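Local coordinates for putative acetyltransferase (Streptococcus mutans, PDB 4E2A), which probably transfers an acyl group, most likely acetyl from acetyl-CoA, as members of the GNAT acetyltransferase family do, at residues Leu109-Gly114 and Phe126-Leu131; Leu89-Ser94 and Gly114-Glu119; Gly165-Asn170 and Asp197-Leu202. One frame throughout, in Å; residues are numbered along the deposited sequence.

Overall arrangement
All three contacts serve one mixed beta sheet, but at different depths. Contact 1 lies in its middle, its centre about 6 Å from the centre of the chain, and pairs two antiparallel strands with an apolar face and a polar one. Contact 2 is a surface contact, its centre about 13 Å from that of the chain, where the loop of that hairpin meets the turn leading into the neighbouring strand 94-101 through serine hydroxyls and carboxylates; it shares Gly114 with contact 1 and touches it. Contact 3, centred about 14 Å from the chain centre and partly buried, joins strands 161-167 and 195-205, and there tryptophan N-H groups bond to acidic side chains near the second subunit. Strands 125-133 and 161-167, sheet neighbours, connect contacts 1 and 3.

Contact 1. Residues Leu109-Gly114 and Phe126-Leu131; sequences LKVNWG and FEIQRL
With CG anti to the backbone N (chi1 -180°) and the chain straight as far as CE, Lys110 runs alongside Gln129, whose own chain is likewise extended (chi1 -176°); only the last torsion of the lysine (chi4 -88°) bends, and it brings NZ to the amide oxygen. The bond from Lys110 NZ to Gln129 OE1 is 2.7 Å and lies in the plane of the amide carbonyl. Water 1 closes the group, accepting from Lys110 NZ and from Gln129 NE2, and glutamine suits the place because its amide offers both an acceptor and a donor.

The backbones form an antiparallel hairpin, strand 104-113 with strand 125-133, in the middle of the GNAT sheet. Asn112 and Glu127 make a hydrogen-bonded pair, with Glu127 N 2.7 Å from Asn112 O. Nearer Leu109 the register slips by one at a classic beta bulge: Gln129 and Arg130 both face Lys110, whose O takes a bond of 2.9 Å from Gln129 N and a weak one from Arg130 N. The bulge thus brings two polar side chains to one lysine. Glu127 reaches Thr118.

On the other face the residues are apolar. Branched Val111 sets CB and both methyls against the far end of the Phe126 ring, CB lying 3.6 Å from Phe126 CZ, with CG1 near CE2 and CG2 near CZ. Phe126 CE1 approaches Trp113 CE3 at 4.1 Å, and Leu109 CD1 meets Ile128 CG2 at 4.0 Å. Helix 142-157 packs over this face.

Chemically, the hairpin is two-sided: hydrocarbon seals it against the helix, whereas the opposite face gathers polar and charged groups, of which Lys110, Asn112 and Glu127 are buried; there the amide oxygen and water 1 hold NZ, and Arg130 has its own anion in Glu88, a salt bridge.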
loop_
_atom_site.group_PDB
_atom_site.type_symbol
_atom_site.label_atom_id
_atom_site.label_comp_id
_atom_site.label_asym_id
_atom_site.label_seq_id
_atom_site.Cartn_x
_atom_site.Cartn_y
_atom_site.Cartn_z
ATOM N N LEU B 109 -20.571 6.387 1.458
ATOM C CA LEU B 109 -19.542 7.395 1.497
ATOM C C LEU B 109 -18.771 7.222 2.806
ATOM O O LEU B 109 -19.384 7.157 3.864
ATOM C CB LEU B 109 -20.172 8.804 1.435
ATOM C CG LEU B 109 -19.260 9.934 1.937
ATOM C CD1 LEU B 109 -18.071 10.137 0.995
ATOM C CD2 LEU B 109 -20.035 11.267 2.209
ATOM N N LYS B 110 -17.443 7.101 2.744
ATOM C CA LYS B 110 -16.684 7.106 4.007
ATOM C C LYS B 110 -15.712 8.269 4.066
ATOM O O LYS B 110 -14.919 8.482 3.131
ATOM C CB LYS B 110 -15.969 5.765 4.273
ATOM C CG LYS B 110 -15.163 5.713 5.585
ATOM C CD LYS B 110 -14.467 4.347 5.758
ATOM C CE LYS B 110 -13.881 4.194 7.175
ATOM N NZ LYS B 110 -12.480 4.721 7.325
ATOM N N VAL B 111 -15.777 9.031 5.159
ATOM C CA VAL B 111 -14.850 10.157 5.361
ATOM C C VAL B 111 -14.026 10.019 6.653
ATOM O O VAL B 111 -14.486 9.433 7.612
ATOM C CB VAL B 111 -15.580 11.529 5.302
ATOM C CG1 VAL B 111 -16.080 11.786 3.861
ATOM C CG2 VAL B 111 -16.726 11.563 6.285
ATOM N N ASN B 112 -12.795 10.530 6.654
ATOM C CA ASN B 112 -11.917 10.413 7.811
ATOM C C ASN B 112 -11.266 11.735 8.204
ATOM O O ASN B 112 -11.043 12.606 7.361
ATOM C CB ASN B 112 -10.771 9.423 7.558
ATOM C CG ASN B 112 -11.223 8.106 6.970
ATOM O OD1 ASN B 112 -10.618 7.616 6.016
ATOM N ND2 ASN B 112 -12.246 7.507 7.552
ATOM N N TRP B 113 -10.943 11.864 9.486
ATOM C CA TRP B 113 -10.071 12.934 9.955
ATOM C C TRP B 113 -9.275 12.449 11.179
ATOM O O TRP B 113 -9.471 11.316 11.627
ATOM C CB TRP B 113 -10.871 14.197 10.267
ATOM C CG TRP B 113 -11.858 14.045 11.381
ATOM C CD1 TRP B 113 -11.655 14.348 12.699
ATOM C CD2 TRP B 113 -13.210 13.580 11.278
ATOM N NE1 TRP B 113 -12.803 14.095 13.425
ATOM C CE2 TRP B 113 -13.772 13.626 12.573
ATOM C CE3 TRP B 113 -14.007 13.126 10.217
ATOM C CZ2 TRP B 113 -15.083 13.219 12.839
ATOM C CZ3 TRP B 113 -15.308 12.728 10.483
ATOM C CH2 TRP B 113 -15.833 12.777 11.784
ATOM N N GLY B 114 -8.388 13.289 11.713
ATOM C CA GLY B 114 -7.551 12.887 12.842
ATOM C C GLY B 114 -6.683 11.682 12.520
ATOM O O GLY B 114 -6.113 11.580 11.421
ATOM N N PHE B 126 -9.002 16.533 6.225
ATOM C CA PHE B 126 -10.218 15.721 6.142
ATOM C C PHE B 126 -10.121 14.902 4.833
ATOM O O PHE B 126 -9.884 15.460 3.764
ATOM C CB PHE B 126 -11.409 16.700 6.109
ATOM C CG PHE B 126 -12.781 16.068 6.069
ATOM C CD1 PHE B 126 -13.637 16.166 7.170
ATOM C CD2 PHE B 126 -13.260 15.480 4.917
ATOM C CE1 PHE B 126 -14.922 15.633 7.142
ATOM C CE2 PHE B 126 -14.562 14.940 4.870
ATOM C CZ PHE B 126 -15.388 15.016 5.983
ATOM N N GLU B 127 -10.314 13.588 4.926
ATOM C CA GLU B 127 -10.097 12.667 3.815
ATOM C C GLU B 127 -11.415 12.109 3.279
ATOM O O GLU B 127 -12.254 11.670 4.039
ATOM C CB GLU B 127 -9.208 11.489 4.261
ATOM C CG GLU B 127 -9.065 10.386 3.208
ATOM C CD GLU B 127 -8.341 9.134 3.724
ATOM O OE1 GLU B 127 -8.068 9.034 4.930
ATOM O OE2 GLU B 127 -8.049 8.239 2.910
ATOM N N ILE B 128 -11.596 12.139 1.967
ATOM C CA ILE B 128 -12.702 11.407 1.355
ATOM C C ILE B 128 -12.119 10.079 0.873
ATOM O O ILE B 128 -11.318 10.051 -0.071
ATOM C CB ILE B 128 -13.361 12.201 0.211
ATOM C CG1 ILE B 128 -13.830 13.571 0.724
ATOM C CG2 ILE B 128 -14.544 11.424 -0.358
ATOM C CD1 ILE B 128 -14.073 14.602 -0.408
ATOM N N GLN B 129 -12.476 8.994 1.564
ATOM C CA GLN B 129 -11.819 7.693 1.375
ATOM C C GLN B 129 -12.562 6.773 0.403
ATOM O O GLN B 129 -11.941 6.165 -0.475
ATOM C CB GLN B 129 -11.634 6.968 2.728
ATOM C CG GLN B 129 -10.854 5.631 2.623
ATOM C CD GLN B 129 -11.067 4.695 3.820
ATOM O OE1 GLN B 129 -11.449 5.125 4.911
ATOM N NE2 GLN B 129 -10.813 3.403 3.612
ATOM N N ARG B 130 -13.876 6.651 0.587
ATOM C CA ARG B 130 -14.707 5.755 -0.212
ATOM C C ARG B 130 -15.974 6.421 -0.738
ATOM O O ARG B 130 -16.690 7.094 0.007
ATOM C CB ARG B 130 -15.163 4.539 0.623
ATOM C CG ARG B 130 -14.106 3.495 0.906
ATOM C CD ARG B 130 -14.677 2.348 1.774
ATOM N NE ARG B 130 -13.581 1.495 2.192
ATOM C CZ ARG B 130 -13.534 0.827 3.337
ATOM N NH1 ARG B 130 -14.546 0.904 4.203
ATOM N NH2 ARG B 130 -12.467 0.075 3.608
ATOM N N LEU B 131 -16.282 6.194 -2.013
ATOM C CA LEU B 131 -17.573 6.622 -2.546
ATOM C C LEU B 131 -17.992 5.689 -3.690
ATOM O O LEU B 131 -17.355 5.681 -4.743
ATOM C CB LEU B 131 -17.514 8.105 -3.006
ATOM C CG LEU B 131 -18.853 8.868 -3.212
ATOM C CD1 LEU B 131 -18.672 10.374 -3.467
ATOM C CD2 LEU B 131 -19.666 8.257 -4.352
HETATM O O HOH W 1 -11.372 2.188 6.081
#

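Contact 2. Residues Leu89-Ser94 and Gly114-Glu119; sequences LDDKES and GSSQTE
Asp91, the first residue to leave the helical conformation after helix 82-90, opens a type I beta turn that ends at Ser94, and this turn faces the short 3-10 segment Ser115-Ser116, with the CA atoms of Glu93 and Ser116 5.6 Å apart. Asp91 works in two directions. Its OD1 accepts from Glu93 N at 2.7 Å, an Asx turn that ties the carboxylate to its own loop, while OD2 receives the hydroxyl of Ser116 (OG) at 2.6 Å on the syn lone pair. An aspartate is short enough to reach forward to the backbone N two residues on and still present its second oxygen to the other loop.

Glu93 reaches farther. Its chain runs straight beyond CG, bringing the carboxylate to the start of the other loop. There OE1 is gripped twice by one residue: Ser115 OG comes nearly along the C-O axis at 2.7 Å, and Ser115 N approaches from above the carboxylate plane, 51° out of it, at 3.0 Å. Because Ser115 OG stands between its own backbone N and carbonyl carbon (chi1 62°), hydroxyl and amide can converge on the same oxygen.

These loops lie at one end of the antiparallel strands 94-101 and 104-113 of the GNAT sheet, where the chain enters the first strand and leaves the second. A backbone bond between Glu93 and Trp113 continues the pairing to this end of the strands, and Ser94 sends its hydroxyl to Val111 O.

Glu93 OE2 sits 3.3 Å from Gly114 CA, on the side where a side chain would project, so the bare glycine leaves room for the acid; its positive phi (60°) also suits that residue. Gly114 O accepts from Gln117 NE2 at 3.0 Å, in the carbonyl plane and on a lone pair, and Gln117 in turn accepts from Trp163 through OE1.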
loop_
_atom_site.group_PDB
_atom_site.type_symbol
_atom_site.label_atom_id
_atom_site.label_comp_id
_atom_site.label_asym_id
_atom_site.label_seq_id
_atom_site.Cartn_x
_atom_site.Cartn_y
_atom_site.Cartn_z
ATOM N N LEU B 89 -17.727 1.901 12.057
ATOM C CA LEU B 89 -18.918 2.611 12.429
ATOM C C LEU B 89 -18.823 3.236 13.818
ATOM O O LEU B 89 -19.479 4.182 14.101
ATOM C CB LEU B 89 -20.118 1.685 12.392
ATOM C CG LEU B 89 -20.926 1.488 11.109
ATOM C CD1 LEU B 89 -22.129 0.671 11.299
ATOM C CD2 LEU B 89 -21.198 2.717 10.314
ATOM N N ASP B 90 -17.997 2.651 14.657
ATOM C CA ASP B 90 -17.824 3.083 16.018
ATOM C C ASP B 90 -16.699 4.109 16.119
ATOM O O ASP B 90 -16.589 4.776 17.074
ATOM C CB ASP B 90 -17.561 1.881 16.946
ATOM C CG ASP B 90 -18.840 1.102 17.321
ATOM O OD1 ASP B 90 -19.929 1.535 17.066
ATOM O OD2 ASP B 90 -18.716 0.050 17.895
ATOM N N ASP B 91 -15.895 4.234 15.090
ATOM C CA ASP B 91 -14.741 5.137 15.068
ATOM C C ASP B 91 -15.179 6.614 15.184
ATOM O O ASP B 91 -15.965 7.111 14.378
ATOM C CB ASP B 91 -13.957 4.876 13.772
ATOM C CG ASP B 91 -12.704 5.721 13.640
ATOM O OD1 ASP B 91 -12.606 6.770 14.306
ATOM O OD2 ASP B 91 -11.814 5.334 12.843
ATOM N N LYS B 92 -14.664 7.315 16.189
ATOM C CA LYS B 92 -15.061 8.702 16.432
ATOM C C LYS B 92 -14.488 9.687 15.412
ATOM O O LYS B 92 -14.976 10.801 15.277
ATOM C CB LYS B 92 -14.614 9.136 17.830
ATOM C CG LYS B 92 -14.859 8.101 18.921
ATOM C CD LYS B 92 -16.346 7.929 19.220
ATOM C CE LYS B 92 -16.884 9.083 20.065
ATOM N NZ LYS B 92 -18.189 8.741 20.704
ATOM N N GLU B 93 -13.434 9.288 14.712
ATOM C CA GLU B 93 -12.803 10.190 13.757
ATOM C C GLU B 93 -13.101 9.801 12.311
ATOM O O GLU B 93 -12.295 10.038 11.412
ATOM C CB GLU B 93 -11.298 10.263 14.015
ATOM C CG GLU B 93 -10.956 10.949 15.357
ATOM C CD GLU B 93 -9.467 11.201 15.544
ATOM O OE1 GLU B 93 -8.681 10.225 15.515
ATOM O OE2 GLU B 93 -9.094 12.381 15.725
ATOM N N SER B 94 -14.254 9.166 12.102
ATOM C CA SER B 94 -14.669 8.772 10.758
ATOM C C SER B 94 -16.186 8.761 10.662
ATOM O O SER B 94 -16.875 8.523 11.649
ATOM C CB SER B 94 -14.116 7.374 10.428
ATOM O OG SER B 94 -14.582 6.924 9.164
ATOM N N GLY B 114 -8.388 13.289 11.713
ATOM C CA GLY B 114 -7.551 12.887 12.842
ATOM C C GLY B 114 -6.683 11.682 12.520
ATOM O O GLY B 114 -6.113 11.580 11.421
ATOM N N SER B 115 -6.573 10.759 13.475
ATOM C CA SER B 115 -5.721 9.580 13.300
ATOM C C SER B 115 -6.373 8.530 12.399
ATOM O O SER B 115 -5.713 7.591 11.949
ATOM C CB SER B 115 -5.370 8.954 14.660
ATOM O OG SER B 115 -6.552 8.507 15.311
ATOM N N SER B 116 -7.665 8.695 12.122
ATOM C CA SER B 116 -8.376 7.725 11.284
ATOM C C SER B 116 -8.124 7.900 9.783
ATOM O O SER B 116 -8.555 7.074 8.969
ATOM C CB SER B 116 -9.878 7.753 11.583
ATOM O OG SER B 116 -10.120 7.319 12.909
ATOM N N GLN B 117 -7.429 8.964 9.396
ATOM C CA GLN B 117 -7.082 9.099 7.995
ATOM C C GLN B 117 -6.202 7.918 7.596
ATOM O O GLN B 117 -5.444 7.381 8.413
ATOM C CB GLN B 117 -6.374 10.431 7.711
ATOM C CG GLN B 117 -7.167 11.682 8.128
ATOM C CD GLN B 117 -6.342 12.955 7.973
ATOM O OE1 GLN B 117 -6.114 13.443 6.859
ATOM N NE2 GLN B 117 -5.884 13.489 9.089
ATOM N N THR B 118 -6.307 7.507 6.342
ATOM C CA THR B 118 -5.524 6.375 5.860
ATOM C C THR B 118 -4.033 6.694 5.823
ATOM O O THR B 118 -3.199 5.793 5.911
ATOM C CB THR B 118 -5.987 5.900 4.467
ATOM O OG1 THR B 118 -5.789 6.937 3.495
ATOM C CG2 THR B 118 -7.461 5.507 4.494
ATOM N N GLU B 119 -3.710 7.976 5.688
ATOM C CA GLU B 119 -2.322 8.435 5.654
ATOM C C GLU B 119 -2.220 9.797 6.315
ATOM O O GLU B 119 -3.110 10.629 6.168
ATOM C CB GLU B 119 -1.808 8.521 4.212
ATOM C CG GLU B 119 -1.653 7.169 3.531
ATOM C CD GLU B 119 -1.288 7.277 2.058
ATOM O OE1 GLU B 119 -1.590 8.322 1.442
ATOM O OE2 GLU B 119 -0.701 6.308 1.517
#

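Contact 3. Residues Gly165-Asn170 and Asp197-Leu202; sequences GVWEKN and DTDWLL
Glu168 can be followed outward across strand 195-205. Its CB lies 3.4 Å from Thr198 O, the carbonyl that also takes the bond from Glu168 N. CG, placed anti to the backbone N (chi1 -171°), comes 3.4 Å from Trp200 NE1 and also nears CE2 of that ring. CD follows, 3.6 Å from Trp200 NE1. The carboxylate then turns nearly perpendicular to the indole, the planes 85° apart: OE1 looks to Thr198 CB, and OE2 accepts from Trp200 NE1 at 3.0 Å. The N-H meets OE2 on the anti side, and OE2 itself stands 17° out of the indole plane. Glu168 CA meanwhile lies over the face of the five-membered ring in a CH-pi contact, so one residue engages the tryptophan both by a C-H over the ring and by a hydrogen bond from the ring N-H to the carboxylate.

Glu168 follows the end of strand 161-167, which pairs antiparallel with strand 195-205 in the GNAT sheet. Val166 and Trp200 are the hydrogen-bonded pair, their N and O atoms bonding both ways. A type I turn from Trp167 to Asn170 then leads into helix 171-179, with Asn170 at its N-cap. Gly165, without a side chain, lets Leu201 CD1 come within 3.9 Å of its CA.

Trp167 goes to the other face. Its NE1 gives a bond to Asp197 OD1 at 3.0 Å, the oxygen lying in the ring plane while the donor stands above the carboxylate plane. An indole suits this place, since its edge supplies the N-H and its broad face takes Lys169 CB over the centre. On the face that carries Trp200, Val166 CG1 meets Leu202 CD1 at 3.7 Å, and helix 171-179 packs against both. The Thr198 hydroxyl is hydrogen-bonded to that of Ser189, and around Trp167 and Asp197 pack Gly193 and Val192 of the second subunit.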
loop_
_atom_site.group_PDB
_atom_site.type_symbol
_atom_site.label_atom_id
_atom_site.label_comp_id
_atom_site.label_asym_id
_atom_site.label_seq_id
_atom_site.Cartn_x
_atom_site.Cartn_y
_atom_site.Cartn_z
ATOM N N GLY B 165 -7.100 10.550 -2.938
ATOM C CA GLY B 165 -6.099 9.976 -3.812
ATOM C C GLY B 165 -6.705 9.597 -5.141
ATOM O O GLY B 165 -7.849 9.171 -5.200
ATOM N N VAL B 166 -5.936 9.760 -6.215
ATOM C CA VAL B 166 -6.393 9.363 -7.538
ATOM C C VAL B 166 -5.238 8.712 -8.301
ATOM O O VAL B 166 -4.088 9.130 -8.184
ATOM C CB VAL B 166 -6.945 10.568 -8.350
ATOM C CG1 VAL B 166 -5.841 11.592 -8.602
ATOM C CG2 VAL B 166 -7.554 10.099 -9.671
ATOM N N TRP B 167 -5.562 7.682 -9.075
ATOM C CA TRP B 167 -4.582 6.947 -9.863
ATOM C C TRP B 167 -3.989 7.839 -10.955
ATOM O O TRP B 167 -4.726 8.467 -11.716
ATOM C CB TRP B 167 -5.258 5.730 -10.499
ATOM C CG TRP B 167 -4.322 4.831 -11.249
ATOM C CD1 TRP B 167 -2.970 4.710 -11.065
ATOM C CD2 TRP B 167 -4.664 3.935 -12.314
ATOM N NE1 TRP B 167 -2.456 3.785 -11.939
ATOM C CE2 TRP B 167 -3.478 3.301 -12.730
ATOM C CE3 TRP B 167 -5.863 3.610 -12.972
ATOM C CZ2 TRP B 167 -3.445 2.362 -13.754
ATOM C CZ3 TRP B 167 -5.838 2.677 -13.982
ATOM C CH2 TRP B 167 -4.636 2.059 -14.366
ATOM N N GLU B 168 -2.659 7.887 -11.032
ATOM C CA GLU B 168 -1.986 8.663 -12.066
ATOM C C GLU B 168 -2.600 8.502 -13.461
ATOM O O GLU B 168 -2.554 9.426 -14.258
ATOM C CB GLU B 168 -0.500 8.310 -12.124
ATOM C CG GLU B 168 0.297 9.228 -13.033
ATOM C CD GLU B 168 1.801 9.055 -12.879
ATOM O OE1 GLU B 168 2.325 7.976 -13.257
ATOM O OE2 GLU B 168 2.454 10.002 -12.381
ATOM N N LYS B 169 -3.176 7.338 -13.747
ATOM C CA LYS B 169 -3.708 7.062 -15.086
ATOM C C LYS B 169 -5.179 7.397 -15.271
ATOM O O LYS B 169 -5.705 7.270 -16.379
ATOM C CB LYS B 169 -3.489 5.596 -15.468
ATOM C CG LYS B 169 -2.257 5.343 -16.314
ATOM C CD LYS B 169 -1.002 5.895 -15.662
ATOM C CE LYS B 169 0.229 5.533 -16.485
ATOM N NZ LYS B 169 0.325 4.060 -16.740
ATOM N N ASN B 170 -5.858 7.806 -14.202
ATOM C CA ASN B 170 -7.287 8.117 -14.318
ATOM C C ASN B 170 -7.542 9.596 -14.602
ATOM O O ASN B 170 -7.995 10.344 -13.724
ATOM C CB ASN B 170 -8.068 7.676 -13.086
ATOM C CG ASN B 170 -9.577 7.757 -13.299
ATOM O OD1 ASN B 170 -10.054 8.283 -14.313
ATOM N ND2 ASN B 170 -10.333 7.247 -12.340
ATOM N N ASP B 197 3.482 1.594 -10.099
ATOM C CA ASP B 197 2.422 2.575 -10.284
ATOM C C ASP B 197 2.484 3.744 -9.313
ATOM O O ASP B 197 3.226 3.712 -8.324
ATOM C CB ASP B 197 1.044 1.916 -10.226
ATOM C CG ASP B 197 0.553 1.490 -11.592
ATOM O OD1 ASP B 197 0.157 2.385 -12.379
ATOM O OD2 ASP B 197 0.568 0.272 -11.881
ATOM N N THR B 198 1.699 4.776 -9.607
ATOM C CA THR B 198 1.701 5.963 -8.783
ATOM C C THR B 198 0.296 6.453 -8.491
ATOM O O THR B 198 -0.578 6.421 -9.356
ATOM C CB THR B 198 2.485 7.107 -9.448
ATOM O OG1 THR B 198 3.826 6.676 -9.739
ATOM C CG2 THR B 198 2.497 8.334 -8.539
ATOM N N ASP B 199 0.086 6.899 -7.258
ATOM C CA ASP B 199 -1.125 7.631 -6.912
ATOM C C ASP B 199 -0.775 9.072 -6.633
ATOM O O ASP B 199 0.223 9.367 -5.953
ATOM C CB ASP B 199 -1.797 7.032 -5.675
ATOM C CG ASP B 199 -2.643 5.815 -5.999
ATOM O OD1 ASP B 199 -3.286 5.799 -7.073
ATOM O OD2 ASP B 199 -2.668 4.875 -5.172
ATOM N N TRP B 200 -1.587 9.976 -7.170
ATOM C CA TRP B 200 -1.472 11.389 -6.839
ATOM C C TRP B 200 -2.408 11.713 -5.689
ATOM O O TRP B 200 -3.532 11.215 -5.638
ATOM C CB TRP B 200 -1.867 12.277 -8.019
ATOM C CG TRP B 200 -1.003 12.181 -9.232
ATOM C CD1 TRP B 200 0.151 11.465 -9.378
ATOM C CD2 TRP B 200 -1.234 12.836 -10.486
ATOM N NE1 TRP B 200 0.651 11.633 -10.652
ATOM C CE2 TRP B 200 -0.175 12.468 -11.345
ATOM C CE3 TRP B 200 -2.227 13.699 -10.957
ATOM C CZ2 TRP B 200 -0.092 12.941 -12.656
ATOM C CZ3 TRP B 200 -2.141 14.162 -12.258
ATOM C CH2 TRP B 200 -1.082 13.780 -13.092
ATOM N N LEU B 201 -1.948 12.571 -4.783
ATOM C CA LEU B 201 -2.795 13.087 -3.716
ATOM C C LEU B 201 -3.212 14.503 -4.081
ATOM O O LEU B 201 -2.382 15.302 -4.493
ATOM C CB LEU B 201 -2.062 13.062 -2.371
ATOM C CG LEU B 201 -1.641 11.671 -1.869
ATOM C CD1 LEU B 201 -2.768 10.662 -1.998
ATOM C CD2 LEU B 201 -0.410 11.169 -2.589
ATOM N N LEU B 202 -4.504 14.803 -3.960
ATOM C CA LEU B 202 -5.010 16.111 -4.344
ATOM C C LEU B 202 -5.692 16.719 -3.136
ATOM O O LEU B 202 -6.415 16.020 -2.418
ATOM C CB LEU B 202 -6.023 16.003 -5.491
ATOM C CG LEU B 202 -5.776 14.996 -6.616
ATOM C CD1 LEU B 202 -6.955 15.024 -7.606
ATOM C CD2 LEU B 202 -4.463 15.301 -7.330
#